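Local atomic coordinates of YqgE/AlgH family protein (Corynebacterium diphtheriae NCTC 13129, PDB entry 2GS5), a protein that is of unknown function but belongs to the UPF0301 (AlgH) family of conserved proteins. Residues P65-C70 with V116-D121; P25-E30 with N152-V157; L38-S43 with T107-R112; P159-D164 with M178-M183. All coordinates share one frame; numbering follows the deposited sequence.

Interaction 1. Residues P65-C70 with V116-D121; sequences PEWVPC and VNLGAD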
loop_
_atom_site.group_PDB
_atom_site.type_symbol
_atom_site.label_atom_id
_atom_site.label_comp_id
_atom_site.label_asym_id
_atom_site.label_seq_id
_atom_site.Cartn_x
_atom_site.Cartn_y
_atom_site.Cartn_z
ATOM N N PRO A 65 -6.297 -0.456 -20.776
ATOM C CA PRO A 65 -5.778 0.773 -21.378
ATOM C C PRO A 65 -6.603 2.023 -21.076
ATOM O O PRO A 65 -6.059 3.120 -21.051
ATOM C CB PRO A 65 -5.775 0.460 -22.880
ATOM C CG PRO A 65 -6.702 -0.684 -23.039
ATOM C CD PRO A 65 -6.617 -1.476 -21.791
ATOM N N GLU A 66 -7.902 1.849 -20.845
ATOM C CA GLU A 66 -8.801 2.959 -20.561
ATOM C C GLU A 66 -8.391 3.757 -19.325
ATOM O O GLU A 66 -8.718 4.934 -19.218
ATOM C CB GLU A 66 -10.253 2.470 -20.392
ATOM C CG GLU A 66 -10.501 1.507 -19.222
ATOM C CD GLU A 66 -10.378 0.032 -19.589
ATOM O OE1 GLU A 66 -9.590 -0.320 -20.502
ATOM O OE2 GLU A 66 -11.073 -0.785 -18.939
ATOM N N TRP A 67 -7.693 3.102 -18.399
ATOM C CA TRP A 67 -7.285 3.739 -17.143
ATOM C C TRP A 67 -5.954 4.473 -17.222
ATOM O O TRP A 67 -5.615 5.230 -16.317
ATOM C CB TRP A 67 -7.266 2.704 -16.006
ATOM C CG TRP A 67 -8.648 2.494 -15.481
ATOM C CD1 TRP A 67 -9.482 1.451 -15.733
ATOM C CD2 TRP A 67 -9.379 3.406 -14.657
ATOM N NE1 TRP A 67 -10.693 1.647 -15.098
ATOM C CE2 TRP A 67 -10.653 2.842 -14.431
ATOM C CE3 TRP A 67 -9.069 4.636 -14.067
ATOM C CZ2 TRP A 67 -11.616 3.474 -13.646
ATOM C CZ3 TRP A 67 -10.022 5.260 -13.288
ATOM C CH2 TRP A 67 -11.285 4.680 -13.085
ATOM N N VAL A 68 -5.206 4.273 -18.299
ATOM C CA VAL A 68 -3.852 4.832 -18.393
ATOM C C VAL A 68 -3.754 6.341 -18.104
ATOM O O VAL A 68 -2.858 6.755 -17.380
ATOM C CB VAL A 68 -3.179 4.477 -19.742
ATOM C CG1 VAL A 68 -1.857 5.216 -19.900
ATOM C CG2 VAL A 68 -2.947 2.978 -19.808
ATOM N N PRO A 69 -4.668 7.167 -18.651
ATOM C CA PRO A 69 -4.626 8.610 -18.344
ATOM C C PRO A 69 -4.681 9.005 -16.860
ATOM O O PRO A 69 -4.231 10.085 -16.505
ATOM C CB PRO A 69 -5.851 9.157 -19.083
ATOM C CG PRO A 69 -6.090 8.196 -20.178
ATOM C CD PRO A 69 -5.729 6.853 -19.628
ATOM N N CYS A 70 -5.213 8.134 -16.008
ATOM C CA CYS A 70 -5.317 8.400 -14.571
ATOM C C CYS A 70 -4.120 7.881 -13.785
ATOM O O CYS A 70 -3.981 8.199 -12.599
ATOM C CB CYS A 70 -6.554 7.723 -13.987
ATOM S SG CYS A 70 -8.121 8.427 -14.471
ATOM N N VAL A 116 -10.127 3.010 -5.817
ATOM C CA VAL A 116 -10.880 3.475 -6.979
ATOM C C VAL A 116 -11.613 2.293 -7.580
ATOM O O VAL A 116 -11.005 1.260 -7.860
ATOM C CB VAL A 116 -9.947 4.072 -8.052
ATOM C CG1 VAL A 116 -10.742 4.561 -9.256
ATOM C CG2 VAL A 116 -9.108 5.207 -7.462
ATOM N N ASN A 117 -12.921 2.431 -7.754
ATOM C CA ASN A 117 -13.694 1.412 -8.422
ATOM C C ASN A 117 -13.368 1.428 -9.904
ATOM O O ASN A 117 -13.683 2.393 -10.598
ATOM C CB ASN A 117 -15.188 1.648 -8.201
ATOM C CG ASN A 117 -16.028 0.482 -8.634
ATOM O OD1 ASN A 117 -15.837 -0.080 -9.719
ATOM N ND2 ASN A 117 -16.985 0.106 -7.788
ATOM N N LEU A 118 -12.726 0.363 -10.394
ATOM C CA LEU A 118 -12.246 0.344 -11.784
ATOM C C LEU A 118 -13.363 0.126 -12.805
ATOM O O LEU A 118 -13.117 0.130 -14.006
ATOM C CB LEU A 118 -11.123 -0.683 -11.963
ATOM C CG LEU A 118 -9.853 -0.380 -11.164
ATOM C CD1 LEU A 118 -8.784 -1.464 -11.361
ATOM C CD2 LEU A 118 -9.293 1.002 -11.487
ATOM N N GLY A 119 -14.590 -0.066 -12.319
ATOM C CA GLY A 119 -15.775 -0.024 -13.168
ATOM C C GLY A 119 -16.271 1.385 -13.456
ATOM O O GLY A 119 -17.170 1.570 -14.285
ATOM N N ALA A 120 -15.708 2.376 -12.763
ATOM C CA ALA A 120 -16.038 3.773 -13.011
ATOM C C ALA A 120 -15.573 4.201 -14.401
ATOM O O ALA A 120 -14.732 3.546 -15.030
ATOM C CB ALA A 120 -15.410 4.677 -11.939
ATOM N N ASP A 121 -16.130 5.308 -14.873
ATOM C CA ASP A 121 -15.656 5.963 -16.077
ATOM C C ASP A 121 -14.357 6.680 -15.725
ATOM O O ASP A 121 -14.363 7.558 -14.859
ATOM C CB ASP A 121 -16.716 6.966 -16.546
ATOM C CG ASP A 121 -16.370 7.632 -17.866
ATOM O OD1 ASP A 121 -15.213 7.578 -18.329
ATOM O OD2 ASP A 121 -17.294 8.235 -18.451
HETATM O O HOH W 1 -13.034 -0.617 -16.745
#
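Trp67 reaches from the 3-10 segment 65-70 to the backbone and side chains of 116-121, and its indole makes nearly all of the contact between them; CG anti to the carbonyl carbon (chi1 -81°) carries the ring across. The packing is densest around Leu118. The methyl CD2 of Leu118 stands over one face of the indole, 3.9 Å from the centroid of the five-membered ring and 16° off its normal, which meets the geometry of a CH-pi contact. The same residue also takes the polar end of the ring: Trp67 NE1 donates to Leu118 O at 3.1 Å, a bent bond of 146°, with the acceptor close to the indole plane. Methyl and carbonyl of one leucine thus constrain both the tilt of the ring and its rotation in its own plane. Farther along the indole, Val116 CG1 lies 3.9 Å from Trp67 CH2, and Ala120 O comes within 3.4 Å of Trp67 CZ2. The chain that receives the tryptophan is a type I beta turn from Asn117 to Ala120, reinforced by an Asx turn in which Asn117 OD1 accepts from Gly119 N at 2.9 Å; it links strand 113-116 to the helix that Asp121 caps. Met132 of strand 129-141 and Ile125 of helix 122-125 also pack against the indole, so the ring is buried between that strand and helix. The Glu66 side is looser. Glu66 OE2 is 5.4 Å from Leu118 O, and a water lies 2.9 Å from Glu66 OE2 and also within hydrogen-bonding distance of Leu118 O, beside the indole N-H at the solvent-facing margin.

Interaction 2. Residues P25-E30 with N152-V157; sequences PSMESE and NGDWFV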
loop_
_atom_site.group_PDB
_atom_site.type_symbol
_atom_site.label_atom_id
_atom_site.label_comp_id
_atom_site.label_asym_id
_atom_site.label_seq_id
_atom_site.Cartn_x
_atom_site.Cartn_y
_atom_site.Cartn_z
ATOM N N PRO A 25 13.284 -6.169 8.576
ATOM C CA PRO A 25 14.485 -6.415 7.782
ATOM C C PRO A 25 14.805 -7.897 7.573
ATOM O O PRO A 25 15.271 -8.282 6.494
ATOM C CB PRO A 25 15.580 -5.742 8.608
ATOM C CG PRO A 25 14.889 -4.627 9.281
ATOM C CD PRO A 25 13.504 -5.119 9.589
ATOM N N SER A 26 14.533 -8.718 8.586
ATOM C CA SER A 26 14.857 -10.140 8.552
ATOM C C SER A 26 13.914 -11.004 7.714
ATOM O O SER A 26 14.196 -12.177 7.504
ATOM C CB SER A 26 14.909 -10.692 9.978
ATOM O OG SER A 26 13.675 -10.489 10.640
HETATM N N MSE A 27 12.801 -10.449 7.243
HETATM C CA MSE A 27 11.877 -11.218 6.416
HETATM C C MSE A 27 12.500 -11.541 5.058
HETATM O O MSE A 27 12.890 -10.636 4.315
HETATM C CB MSE A 27 10.572 -10.447 6.223
HETATM C CG MSE A 27 9.472 -11.259 5.571
HETATM SE SE MSE A 27 7.745 -10.373 5.682
HETATM C CE MSE A 27 7.434 -10.595 7.586
ATOM N N GLU A 28 12.559 -12.829 4.731
ATOM C CA GLU A 28 13.320 -13.306 3.571
ATOM C C GLU A 28 12.478 -13.857 2.431
ATOM O O GLU A 28 12.989 -14.016 1.324
ATOM C CB GLU A 28 14.299 -14.410 3.985
ATOM C CG GLU A 28 15.265 -14.059 5.094
ATOM C CD GLU A 28 16.285 -15.166 5.331
ATOM O OE1 GLU A 28 15.971 -16.348 5.060
ATOM O OE2 GLU A 28 17.406 -14.863 5.798
ATOM N N SER A 29 11.210 -14.179 2.688
ATOM C CA SER A 29 10.388 -14.836 1.673
ATOM C C SER A 29 10.306 -13.952 0.449
ATOM O O SER A 29 10.160 -12.740 0.567
ATOM C CB SER A 29 8.977 -15.117 2.178
ATOM O OG SER A 29 8.285 -13.910 2.441
ATOM N N GLU A 30 10.393 -14.560 -0.723
ATOM C CA GLU A 30 10.400 -13.787 -1.948
ATOM C C GLU A 30 9.142 -12.924 -2.094
ATOM O O GLU A 30 9.223 -11.792 -2.560
ATOM C CB GLU A 30 10.621 -14.681 -3.169
ATOM C CG GLU A 30 9.618 -15.794 -3.376
ATOM C CD GLU A 30 9.986 -16.683 -4.558
ATOM O OE1 GLU A 30 11.130 -17.180 -4.599
ATOM O OE2 GLU A 30 9.141 -16.886 -5.452
ATOM N N ASN A 152 4.850 -11.046 16.826
ATOM C CA ASN A 152 6.082 -11.780 16.535
ATOM C C ASN A 152 7.222 -10.894 16.006
ATOM O O ASN A 152 8.360 -11.352 15.878
ATOM C CB ASN A 152 5.794 -12.898 15.533
ATOM C CG ASN A 152 6.925 -13.901 15.435
ATOM O OD1 ASN A 152 7.303 -14.520 16.433
ATOM N ND2 ASN A 152 7.474 -14.066 14.234
ATOM N N GLY A 153 6.917 -9.636 15.695
ATOM C CA GLY A 153 7.901 -8.690 15.168
ATOM C C GLY A 153 8.026 -8.642 13.650
ATOM O O GLY A 153 8.954 -8.011 13.138
ATOM N N ASP A 154 7.088 -9.265 12.932
ATOM C CA ASP A 154 7.152 -9.373 11.455
ATOM C C ASP A 154 6.925 -8.059 10.723
ATOM O O ASP A 154 7.453 -7.854 9.617
ATOM C CB ASP A 154 6.096 -10.352 10.921
ATOM C CG ASP A 154 6.377 -11.796 11.274
ATOM O OD1 ASP A 154 7.389 -12.089 11.967
ATOM O OD2 ASP A 154 5.551 -12.641 10.866
ATOM N N TRP A 155 6.113 -7.195 11.323
ATOM C CA TRP A 155 5.662 -5.973 10.677
ATOM C C TRP A 155 5.713 -4.809 11.640
ATOM O O TRP A 155 5.509 -4.992 12.838
ATOM C CB TRP A 155 4.207 -6.101 10.244
ATOM C CG TRP A 155 3.888 -7.311 9.457
ATOM C CD1 TRP A 155 3.245 -8.419 9.903
ATOM C CD2 TRP A 155 4.183 -7.541 8.080
ATOM N NE1 TRP A 155 3.117 -9.328 8.895
ATOM C CE2 TRP A 155 3.692 -8.816 7.762
ATOM C CE3 TRP A 155 4.814 -6.791 7.082
ATOM C CZ2 TRP A 155 3.820 -9.366 6.490
ATOM C CZ3 TRP A 155 4.933 -7.342 5.813
ATOM C CH2 TRP A 155 4.438 -8.611 5.530
ATOM N N PHE A 156 5.971 -3.621 11.102
ATOM C CA PHE A 156 5.791 -2.374 11.825
ATOM C C PHE A 156 4.654 -1.621 11.140
ATOM O O PHE A 156 4.678 -1.410 9.929
ATOM C CB PHE A 156 7.079 -1.546 11.829
ATOM C CG PHE A 156 6.985 -0.278 12.634
ATOM C CD1 PHE A 156 7.239 -0.279 13.994
ATOM C CD2 PHE A 156 6.638 0.918 12.023
ATOM C CE1 PHE A 156 7.161 0.896 14.737
ATOM C CE2 PHE A 156 6.552 2.075 12.754
ATOM C CZ PHE A 156 6.805 2.077 14.101
ATOM N N VAL A 157 3.656 -1.242 11.928
ATOM C CA VAL A 157 2.469 -0.568 11.416
ATOM C C VAL A 157 2.704 0.930 11.435
ATOM O O VAL A 157 3.024 1.488 12.484
ATOM C CB VAL A 157 1.239 -0.929 12.242
ATOM C CG1 VAL A 157 -0.027 -0.278 11.688
ATOM C CG2 VAL A 157 1.082 -2.415 12.271
HETATM O O HOH W 2 11.776 -9.886 13.362
#
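With CG anti to the backbone N and chi2 also extended, the selenomethionine Met27 runs straight out from its loop toward Trp155, and a bend at chi3 (-71°) turns its terminal methyl onto the ring and into the neighbourhood of Asp154. The Trp155 indole itself, with CG anti to its carbonyl carbon, presents a face to that methyl. Met27 CE lies 4.1 Å from the centroid of the six-membered ring and 15° off the normal, over the face but displaced toward the rim, as in a CH-pi contact. The selenium approaches more obliquely: Met27 SE is 4.3 Å from the centroid of the Trp155 six-membered ring and 31° off its normal, a Met-aromatic contact, with Trp155 CH2 its closest ring atom at 3.8 Å. Beyond the ring, Met27 CE touches Asp154 CB at 3.6 Å and Asp154 O at 3.4 Å, the two side chains crossing at about a right angle. Asp154 OD1 is engaged by Asn152 ND2 at 3.0 Å, a bond that spans Gly153, where a Schellman motif closes helix 145-151. The contact therefore joins the loop between strands 19-23 and 36-42 to the start of strand 155-159, which pairs with strand 19-23. The indole N-H is bonded to Glu149 OE1 in helix 145-151, which anchors the ring from its polar end. Across the two segments the attraction is probably largely dispersive, a polarisable selenium and its methyl against a pi face, with the direct polar bonds made elsewhere.

Interaction 3. Residues L38-S43 with T107-R112; sequences LIIEHS and TRLANR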
loop_
_atom_site.group_PDB
_atom_site.type_symbol
_atom_site.label_atom_id
_atom_site.label_comp_id
_atom_site.label_asym_id
_atom_site.label_seq_id
_atom_site.Cartn_x
_atom_site.Cartn_y
_atom_site.Cartn_z
ATOM N N LEU A 38 0.014 -1.817 2.037
ATOM C CA LEU A 38 -1.086 -0.912 2.354
ATOM C C LEU A 38 -2.340 -1.711 2.661
ATOM O O LEU A 38 -2.820 -2.467 1.818
ATOM C CB LEU A 38 -1.358 0.012 1.174
ATOM C CG LEU A 38 -2.529 0.979 1.294
ATOM C CD1 LEU A 38 -2.276 2.010 2.373
ATOM C CD2 LEU A 38 -2.802 1.652 -0.048
ATOM N N ILE A 39 -2.869 -1.533 3.865
ATOM C CA ILE A 39 -4.118 -2.180 4.260
ATOM C C ILE A 39 -5.277 -1.484 3.556
ATOM O O ILE A 39 -5.456 -0.267 3.685
ATOM C CB ILE A 39 -4.311 -2.164 5.797
ATOM C CG1 ILE A 39 -3.177 -2.944 6.468
ATOM C CG2 ILE A 39 -5.690 -2.715 6.187
ATOM C CD1 ILE A 39 -3.153 -2.812 7.975
ATOM N N ILE A 40 -6.037 -2.259 2.779
ATOM C CA ILE A 40 -7.167 -1.719 2.001
ATOM C C ILE A 40 -8.530 -2.170 2.530
ATOM O O ILE A 40 -9.570 -1.637 2.119
ATOM C CB ILE A 40 -7.032 -2.095 0.498
ATOM C CG1 ILE A 40 -7.080 -3.616 0.282
ATOM C CG2 ILE A 40 -5.742 -1.505 -0.074
ATOM C CD1 ILE A 40 -6.949 -4.019 -1.179
ATOM N N GLU A 41 -8.531 -3.155 3.412
ATOM C CA GLU A 41 -9.758 -3.640 4.045
ATOM C C GLU A 41 -9.373 -4.368 5.322
ATOM O O GLU A 41 -8.476 -5.201 5.321
ATOM C CB GLU A 41 -10.509 -4.579 3.106
ATOM C CG GLU A 41 -11.713 -5.281 3.718
ATOM C CD GLU A 41 -12.985 -4.447 3.725
ATOM O OE1 GLU A 41 -12.992 -3.313 3.193
ATOM O OE2 GLU A 41 -13.975 -4.945 4.272
ATOM N N HIS A 42 -10.072 -4.075 6.407
ATOM C CA HIS A 42 -9.771 -4.686 7.683
ATOM C C HIS A 42 -11.086 -4.912 8.387
ATOM O O HIS A 42 -11.747 -3.962 8.824
ATOM C CB HIS A 42 -8.836 -3.783 8.486
ATOM C CG HIS A 42 -8.452 -4.336 9.816
ATOM N ND1 HIS A 42 -7.813 -5.549 9.971
ATOM C CD2 HIS A 42 -8.620 -3.838 11.066
ATOM C CE1 HIS A 42 -7.594 -5.767 11.255
ATOM N NE2 HIS A 42 -8.083 -4.749 11.940
ATOM N N SER A 43 -11.487 -6.169 8.439
ATOM C CA SER A 43 -12.809 -6.515 8.929
ATOM C C SER A 43 -12.760 -7.810 9.734
ATOM O O SER A 43 -11.712 -8.445 9.858
ATOM C CB SER A 43 -13.743 -6.667 7.736
ATOM O OG SER A 43 -13.536 -7.923 7.134
ATOM N N THR A 107 -13.580 4.807 -2.393
ATOM C CA THR A 107 -13.706 4.318 -1.028
ATOM C C THR A 107 -12.530 4.841 -0.223
ATOM O O THR A 107 -11.378 4.528 -0.532
ATOM C CB THR A 107 -13.694 2.778 -0.991
ATOM O OG1 THR A 107 -14.830 2.279 -1.700
ATOM C CG2 THR A 107 -13.715 2.267 0.451
ATOM N N ARG A 108 -12.823 5.659 0.786
ATOM C CA ARG A 108 -11.802 6.213 1.660
ATOM C C ARG A 108 -11.096 5.097 2.420
ATOM O O ARG A 108 -11.746 4.227 2.987
ATOM C CB ARG A 108 -12.438 7.188 2.660
ATOM C CG ARG A 108 -11.496 7.758 3.711
ATOM C CD ARG A 108 -12.255 8.621 4.723
ATOM N NE ARG A 108 -11.591 8.663 6.026
ATOM C CZ ARG A 108 -11.569 7.655 6.903
ATOM N NH1 ARG A 108 -10.934 7.802 8.062
ATOM N NH2 ARG A 108 -12.168 6.496 6.636
ATOM N N LEU A 109 -9.774 5.135 2.410
ATOM C CA LEU A 109 -8.968 4.292 3.268
ATOM C C LEU A 109 -8.639 5.120 4.506
ATOM O O LEU A 109 -9.212 4.898 5.573
ATOM C CB LEU A 109 -7.722 3.818 2.523
ATOM C CG LEU A 109 -8.022 2.934 1.304
ATOM C CD1 LEU A 109 -6.729 2.584 0.607
ATOM C CD2 LEU A 109 -8.774 1.658 1.694
ATOM N N ALA A 110 -7.760 6.105 4.346
ATOM C CA ALA A 110 -7.490 7.096 5.377
ATOM C C ALA A 110 -6.951 8.330 4.676
ATOM O O ALA A 110 -6.316 8.226 3.622
ATOM C CB ALA A 110 -6.482 6.566 6.405
ATOM N N ASN A 111 -7.214 9.502 5.251
ATOM C CA ASN A 111 -6.716 10.757 4.702
ATOM C C ASN A 111 -7.117 10.887 3.225
ATOM O O ASN A 111 -8.301 10.810 2.930
ATOM C CB ASN A 111 -5.210 10.873 4.949
ATOM C CG ASN A 111 -4.854 10.785 6.428
ATOM O OD1 ASN A 111 -5.515 11.393 7.272
ATOM N ND2 ASN A 111 -3.812 10.023 6.747
ATOM N N ARG A 112 -6.160 11.065 2.312
ATOM C CA ARG A 112 -6.473 11.228 0.884
ATOM C C ARG A 112 -6.404 9.926 0.090
ATOM O O ARG A 112 -6.651 9.913 -1.114
ATOM C CB ARG A 112 -5.552 12.267 0.247
ATOM C CG ARG A 112 -5.824 13.676 0.694
ATOM C CD ARG A 112 -5.082 14.695 -0.146
ATOM N NE ARG A 112 -5.570 16.042 0.143
ATOM C CZ ARG A 112 -6.669 16.581 -0.386
ATOM N NH1 ARG A 112 -7.400 15.921 -1.264
ATOM N NH2 ARG A 112 -7.049 17.798 -0.036
#
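Leu109 projects its isobutyl group at strand 38-42, where Leu38, Ile39 and Ile40 receive it. Both segments belong to the mixed beta-sheet of this AlgH-like domain, yet they are not paired neighbours: strand 36-42 bonds to 19-23 and 47-51, whereas 106-110 bonds to 113-116. The short axes approach to 8.1 Å at an angle of 123° between their directions, a separation too wide for backbone pairing and one that side chains must bridge. Leu109 does so with its two methyls divided. Its CG is anti to the carbonyl carbon (chi1 -63°) and chi2 is extended, which spreads CD1 and CD2 over different parts of the opposing strand. CD1 of Leu109 goes to the side chains: it lies 4.1 Å from Leu38 CD2, the two leucines meeting at a slant, and 4.3 Å from Ile40 CG2. Leu38 reaches it because its own CG is anti to the backbone N (chi1 177°), bringing the end of the side chain closer to Leu109 than its initial direction from the backbone would suggest. Ile40 contributes CG2, while the end of its longer branch leads away and its side chain also packs on Met115 of strand 113-116. All four touching residues are buried, and Leu38 additionally rests on Val91 of strand 87-94, so the contact lies within the hydrophobic interior of the sheet. Ile40 and Glu41 both face Phe48, a classic beta bulge in the pairing with strand 47-51. At this bulge the second methyl of the leucine meets backbone: Leu109 CD2 is 3.4 Å from Ile40 O.

Interaction 4. Residues P159-D164 with M178-M183; sequences PALPSD and MRRQPM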
loop_
_atom_site.group_PDB
_atom_site.type_symbol
_atom_site.label_atom_id
_atom_site.label_comp_id
_atom_site.label_asym_id
_atom_site.label_seq_id
_atom_site.Cartn_x
_atom_site.Cartn_y
_atom_site.Cartn_z
ATOM N N PRO A 159 1.516 4.944 9.422
ATOM C CA PRO A 159 0.636 5.604 8.454
ATOM C C PRO A 159 1.247 5.673 7.053
ATOM O O PRO A 159 2.432 5.966 6.901
ATOM C CB PRO A 159 0.425 7.001 9.035
ATOM C CG PRO A 159 1.406 7.152 10.126
ATOM C CD PRO A 159 1.931 5.825 10.521
ATOM N N ALA A 160 0.435 5.367 6.040
ATOM C CA ALA A 160 0.839 5.534 4.648
ATOM C C ALA A 160 0.718 7.002 4.267
ATOM O O ALA A 160 -0.126 7.720 4.821
ATOM C CB ALA A 160 -0.031 4.676 3.727
ATOM N N LEU A 161 1.574 7.443 3.345
ATOM C CA LEU A 161 1.448 8.759 2.723
ATOM C C LEU A 161 1.117 8.615 1.242
ATOM O O LEU A 161 1.427 7.608 0.622
ATOM C CB LEU A 161 2.741 9.566 2.848
ATOM C CG LEU A 161 3.187 9.975 4.247
ATOM C CD1 LEU A 161 4.495 10.755 4.159
ATOM C CD2 LEU A 161 2.115 10.787 4.971
ATOM N N PRO A 162 0.507 9.653 0.656
ATOM C CA PRO A 162 0.279 9.683 -0.791
ATOM C C PRO A 162 1.515 9.304 -1.605
ATOM O O PRO A 162 1.391 8.564 -2.580
ATOM C CB PRO A 162 -0.115 11.141 -1.036
ATOM C CG PRO A 162 -0.829 11.521 0.192
ATOM C CD PRO A 162 -0.037 10.858 1.308
ATOM N N SER A 163 2.698 9.780 -1.203
ATOM C CA SER A 163 3.932 9.512 -1.949
ATOM C C SER A 163 4.340 8.030 -1.963
ATOM O O SER A 163 5.146 7.610 -2.798
ATOM C CB SER A 163 5.087 10.379 -1.431
ATOM O OG SER A 163 5.317 10.165 -0.049
ATOM N N ASP A 164 3.794 7.235 -1.047
ATOM C CA ASP A 164 4.048 5.790 -1.046
ATOM C C ASP A 164 3.352 5.133 -2.224
ATOM O O ASP A 164 3.806 4.112 -2.737
ATOM C CB ASP A 164 3.558 5.132 0.242
ATOM C CG ASP A 164 4.262 5.645 1.473
ATOM O OD1 ASP A 164 5.430 6.070 1.353
ATOM O OD2 ASP A 164 3.633 5.643 2.550
HETATM N N MSE A 178 10.790 3.462 6.063
HETATM C CA MSE A 178 11.598 3.266 7.266
HETATM C C MSE A 178 12.197 4.584 7.761
HETATM O O MSE A 178 12.275 4.828 8.962
HETATM C CB MSE A 178 12.715 2.242 6.998
HETATM C CG MSE A 178 12.227 0.802 6.873
HETATM SE SE MSE A 178 11.664 0.030 8.581
HETATM C CE MSE A 178 13.429 -0.313 9.335
ATOM N N ARG A 179 12.601 5.438 6.832
ATOM C CA ARG A 179 13.167 6.745 7.198
ATOM C C ARG A 179 12.194 7.721 7.884
ATOM O O ARG A 179 12.646 8.656 8.562
ATOM C CB ARG A 179 13.782 7.417 5.979
ATOM C CG ARG A 179 15.191 6.957 5.708
ATOM C CD ARG A 179 15.753 7.668 4.487
ATOM N NE ARG A 179 15.304 7.066 3.231
ATOM C CZ ARG A 179 15.805 5.940 2.719
ATOM N NH1 ARG A 179 15.354 5.485 1.563
ATOM N NH2 ARG A 179 16.752 5.270 3.354
ATOM N N ARG A 180 10.887 7.514 7.711
ATOM C CA ARG A 180 9.866 8.335 8.378
ATOM C C ARG A 180 9.550 7.908 9.804
ATOM O O ARG A 180 8.837 8.619 10.513
ATOM C CB ARG A 180 8.531 8.263 7.627
ATOM C CG ARG A 180 8.515 8.791 6.230
ATOM C CD ARG A 180 7.092 9.181 5.849
ATOM N NE ARG A 180 6.122 8.072 5.901
ATOM C CZ ARG A 180 5.825 7.272 4.872
ATOM N NH1 ARG A 180 6.432 7.414 3.700
ATOM N NH2 ARG A 180 4.911 6.320 5.016
ATOM N N GLN A 181 10.021 6.733 10.214
ATOM C CA GLN A 181 9.594 6.136 11.483
ATOM C C GLN A 181 10.482 6.564 12.639
ATOM O O GLN A 181 11.569 7.068 12.410
ATOM C CB GLN A 181 9.560 4.612 11.344
ATOM C CG GLN A 181 8.730 4.121 10.153
ATOM C CD GLN A 181 7.377 4.819 10.056
ATOM O OE1 GLN A 181 6.705 5.004 11.064
ATOM N NE2 GLN A 181 6.981 5.208 8.846
ATOM N N PRO A 182 9.999 6.389 13.883
ATOM C CA PRO A 182 10.807 6.744 15.037
ATOM C C PRO A 182 12.128 5.994 15.074
ATOM O O PRO A 182 12.227 4.874 14.571
ATOM C CB PRO A 182 9.927 6.319 16.226
ATOM C CG PRO A 182 8.551 6.362 15.696
ATOM C CD PRO A 182 8.674 5.884 14.288
HETATM N N MSE A 183 13.129 6.603 15.690
HETATM C CA MSE A 183 14.377 5.903 15.921
HETATM C C MSE A 183 14.110 4.651 16.739
HETATM O O MSE A 183 13.221 4.645 17.603
HETATM C CB MSE A 183 15.384 6.801 16.630
HETATM C CG MSE A 183 15.957 7.868 15.742
HETATM SE SE MSE A 183 17.241 7.175 14.438
HETATM C CE MSE A 183 18.752 6.920 15.644
HETATM O O HOH W 3 4.645 6.855 8.259
#
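Leu161 lays its CD1 methyl over one face of the Arg180 guanidinium, 3.4 Å above the plane and offset toward the rim, while the same methyl is 3.5 Å from Arg180 CD. The two side chains run alongside one another, pointing opposite ways, and a bend at chi3 of Arg180 (-60°) turns the flat group in beside the leucine. Its edge is then used for polar contacts. Arg180 grips Asp164 end-on: NH1 bonds to Asp164 OD1 at 2.9 Å and 163°, and NH2 bonds to Asp164 OD2, also at 2.9 Å. Both oxygens use their syn lone pairs, and the carboxylate and guanidinium planes lie only 27° apart. Arg180 NH2 gives a further bond to Pro159 O at 3.1 Å, in the carbonyl plane. One water accepts from Arg180 NE and Gln181 NE2 and donates to Pro159 O, completing the arrangement at the guanidinium. Asp164 is itself positioned by Leu161 N, which donates to OD2 at 2.8 Å from above the carboxylate plane. This salt bridge ties the C-terminal region of helix 173-179 to the turn where strand 155-159 leads into helix 162-166. Asp164 is buried and packs on Leu52. Its negative charge is therefore answered by a bidentate arginine and a backbone N-H, which would be expected to favour the ionised carboxylate.

Interaction 1 lies at one end of the molecule and interactions 2 and 4 beyond the chain's centre from it; the centres of 1 and 2 are about 33 Å apart. Interaction 3, nearest the middle, is about 16 Å from 4 and 19 Å from 1 by centres. Along the chain, the segments of 1 and 3 alternate, 2 spans both, and 4 follows 2 directly through strand 155-159 and helix 162-166. Interactions 2 and 4 touch where Phe156 meets Gln181 and Pro182; 3 and 4 touch through Leu38 and Ala160. Interactions 2 and 3 thus reach the same sheet and 4 packs on both, whereas 1 stands apart at the far end of the AlgH-like domain.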